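Local atomic coordinates of malate dehydrogenase (PDB entry 1V9N), a protein that catalyses the reversible NAD-dependent oxidation of (S)-malate to oxaloacetate, a step of the tricarboxylic acid cycle, and works as a homodimer. Residues Glu141-Ile146 against Phe282-Ile287. Residues are numbered along the deposited sequence; the frame is centred on the assembly and turned at random.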
# COMPACT_ATOMS: atom_id res chain seq x y z
N GLU A 141 -18.40 9.30 -6.59
CA GLU A 141 -18.53 9.73 -7.98
C GLU A 141 -18.48 8.52 -8.91
O GLU A 141 -18.45 8.67 -10.13
CB GLU A 141 -17.41 10.71 -8.34
CG GLU A 141 -17.48 12.03 -7.59
CD GLU A 141 -18.73 12.82 -7.93
OE1 GLU A 141 -18.93 13.13 -9.12
OE2 GLU A 141 -19.51 13.15 -7.00
N GLY A 142 -18.46 7.32 -8.33
CA GLY A 142 -18.41 6.10 -9.13
C GLY A 142 -17.02 5.74 -9.62
O GLY A 142 -16.86 5.11 -10.67
N MSE A 143 -16.00 6.13 -8.86
CA MSE A 143 -14.62 5.86 -9.23
C MSE A 143 -13.81 5.35 -8.04
O MSE A 143 -14.26 5.42 -6.90
CB MSE A 143 -13.97 7.14 -9.75
CG MSE A 143 -14.76 7.84 -10.83
SE MSE A 143 -13.95 9.50 -11.37
CE MSE A 143 -15.43 10.22 -12.39
N ILE A 144 -12.61 4.84 -8.31
CA ILE A 144 -11.74 4.36 -7.24
C ILE A 144 -10.90 5.55 -6.79
O ILE A 144 -10.31 6.26 -7.61
CB ILE A 144 -10.79 3.24 -7.73
CG1 ILE A 144 -11.60 2.00 -8.11
CG2 ILE A 144 -9.75 2.93 -6.62
CD1 ILE A 144 -10.77 0.87 -8.68
N GLY A 145 -10.85 5.77 -5.49
CA GLY A 145 -10.07 6.88 -4.98
C GLY A 145 -9.00 6.40 -4.04
O GLY A 145 -9.24 5.53 -3.19
N ILE A 146 -7.80 6.95 -4.21
CA ILE A 146 -6.67 6.63 -3.35
C ILE A 146 -6.08 7.93 -2.83
O ILE A 146 -5.88 8.88 -3.59
CB ILE A 146 -5.56 5.87 -4.10
CG1 ILE A 146 -6.05 4.48 -4.50
CG2 ILE A 146 -4.31 5.79 -3.23
CD1 ILE A 146 -5.10 3.74 -5.43
N PHE A 282 -2.96 12.03 -4.34
CA PHE A 282 -4.34 11.72 -4.69
C PHE A 282 -4.35 11.00 -6.03
O PHE A 282 -3.67 11.42 -6.97
CB PHE A 282 -5.18 13.00 -4.79
CG PHE A 282 -5.14 13.86 -3.55
CD1 PHE A 282 -5.92 13.54 -2.44
CD2 PHE A 282 -4.29 14.96 -3.49
CE1 PHE A 282 -5.85 14.31 -1.28
CE2 PHE A 282 -4.21 15.74 -2.33
CZ PHE A 282 -5.00 15.41 -1.23
N MSE A 283 -5.11 9.92 -6.11
CA MSE A 283 -5.20 9.17 -7.34
C MSE A 283 -6.62 8.67 -7.55
O MSE A 283 -7.24 8.11 -6.65
CB MSE A 283 -4.25 7.98 -7.31
CG MSE A 283 -4.26 7.16 -8.57
SE MSE A 283 -3.08 5.66 -8.39
CE MSE A 283 -4.29 4.24 -8.89
N VAL A 284 -7.12 8.88 -8.76
CA VAL A 284 -8.47 8.46 -9.10
C VAL A 284 -8.45 7.63 -10.36
O VAL A 284 -7.75 7.95 -11.32
CB VAL A 284 -9.40 9.67 -9.33
CG1 VAL A 284 -10.82 9.21 -9.66
CG2 VAL A 284 -9.41 10.56 -8.10
N ILE A 285 -9.20 6.54 -10.35
CA ILE A 285 -9.31 5.69 -11.51
C ILE A 285 -10.78 5.68 -11.89
O ILE A 285 -11.62 5.28 -11.09
CB ILE A 285 -8.84 4.24 -11.21
CG1 ILE A 285 -7.35 4.23 -10.85
CG2 ILE A 285 -9.09 3.35 -12.42
CD1 ILE A 285 -6.81 2.84 -10.50
N ASP A 286 -11.09 6.14 -13.10
CA ASP A 286 -12.48 6.14 -13.54
C ASP A 286 -12.82 4.73 -13.99
O ASP A 286 -12.49 4.32 -15.10
CB ASP A 286 -12.69 7.13 -14.69
CG ASP A 286 -14.14 7.16 -15.17
OD1 ASP A 286 -15.05 7.22 -14.32
OD2 ASP A 286 -14.37 7.13 -16.39
N ILE A 287 -13.47 3.99 -13.10
CA ILE A 287 -13.84 2.61 -13.37
C ILE A 287 -14.45 2.38 -14.76
O ILE A 287 -14.08 1.44 -15.45
CB ILE A 287 -14.81 2.11 -12.28
CG1 ILE A 287 -14.07 2.05 -10.94
CG2 ILE A 287 -15.37 0.73 -12.66
CD1 ILE A 287 -14.99 1.89 -9.74
O HOH W 1 -16.74 5.13 -13.37
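Ile146 N to Met283 O and Met283 N to Ile146 O, both 2.8 Å, are backbone hydrogen bonds, as are Ile144 N to Ile285 O and Ile285 N to Ile144 O, both 3.0 Å. The latter two donors lie in the carbonyl plane, whereas Met283 N is tilted 17° from that of Ile146. As in any regular antiparallel ladder, these hydrogen-bonded pairs flank a non-hydrogen-bonded one, Gly145-Val284, where Val284 CA makes a CA-H...O contact with Ile144 O at 3.2 Å. Beyond the ladder a water donates to both Gly142 O and Asp286 OD1, linking the Schellman turn that ends helix 132-139 to 282-287; Asp286 OD2 is bound by His289.

Ile146 and selenomethionine Met283 run side by side, and a bend at chi3 (128°) brings Met283 CE to 3.6 Å from Ile146 CD1. Ile287 turns toward 141-146 and crosses Ile144 at about a right angle, CG1 to CG1 at 3.8 Å; Ile287 CD1 also rests against Gly142 O. An alanine at Ile287 would lose these outer carbons and is likely to open a gap beside Ile144. Met143, also selenomethionine, extends beyond CG and sets SE 3.6 Å from Val284 CG1.

The pair lies inside a mixed sheet, between strands 117-125 and 170-174. Helix 97-115 packs on Met143 and Val284, whereas Phe296 of helix 293-308 and Leu259 of the second subunit cover Ile144 and Ile287, and Met283 meets Met283 of that subunit at the dimer interface.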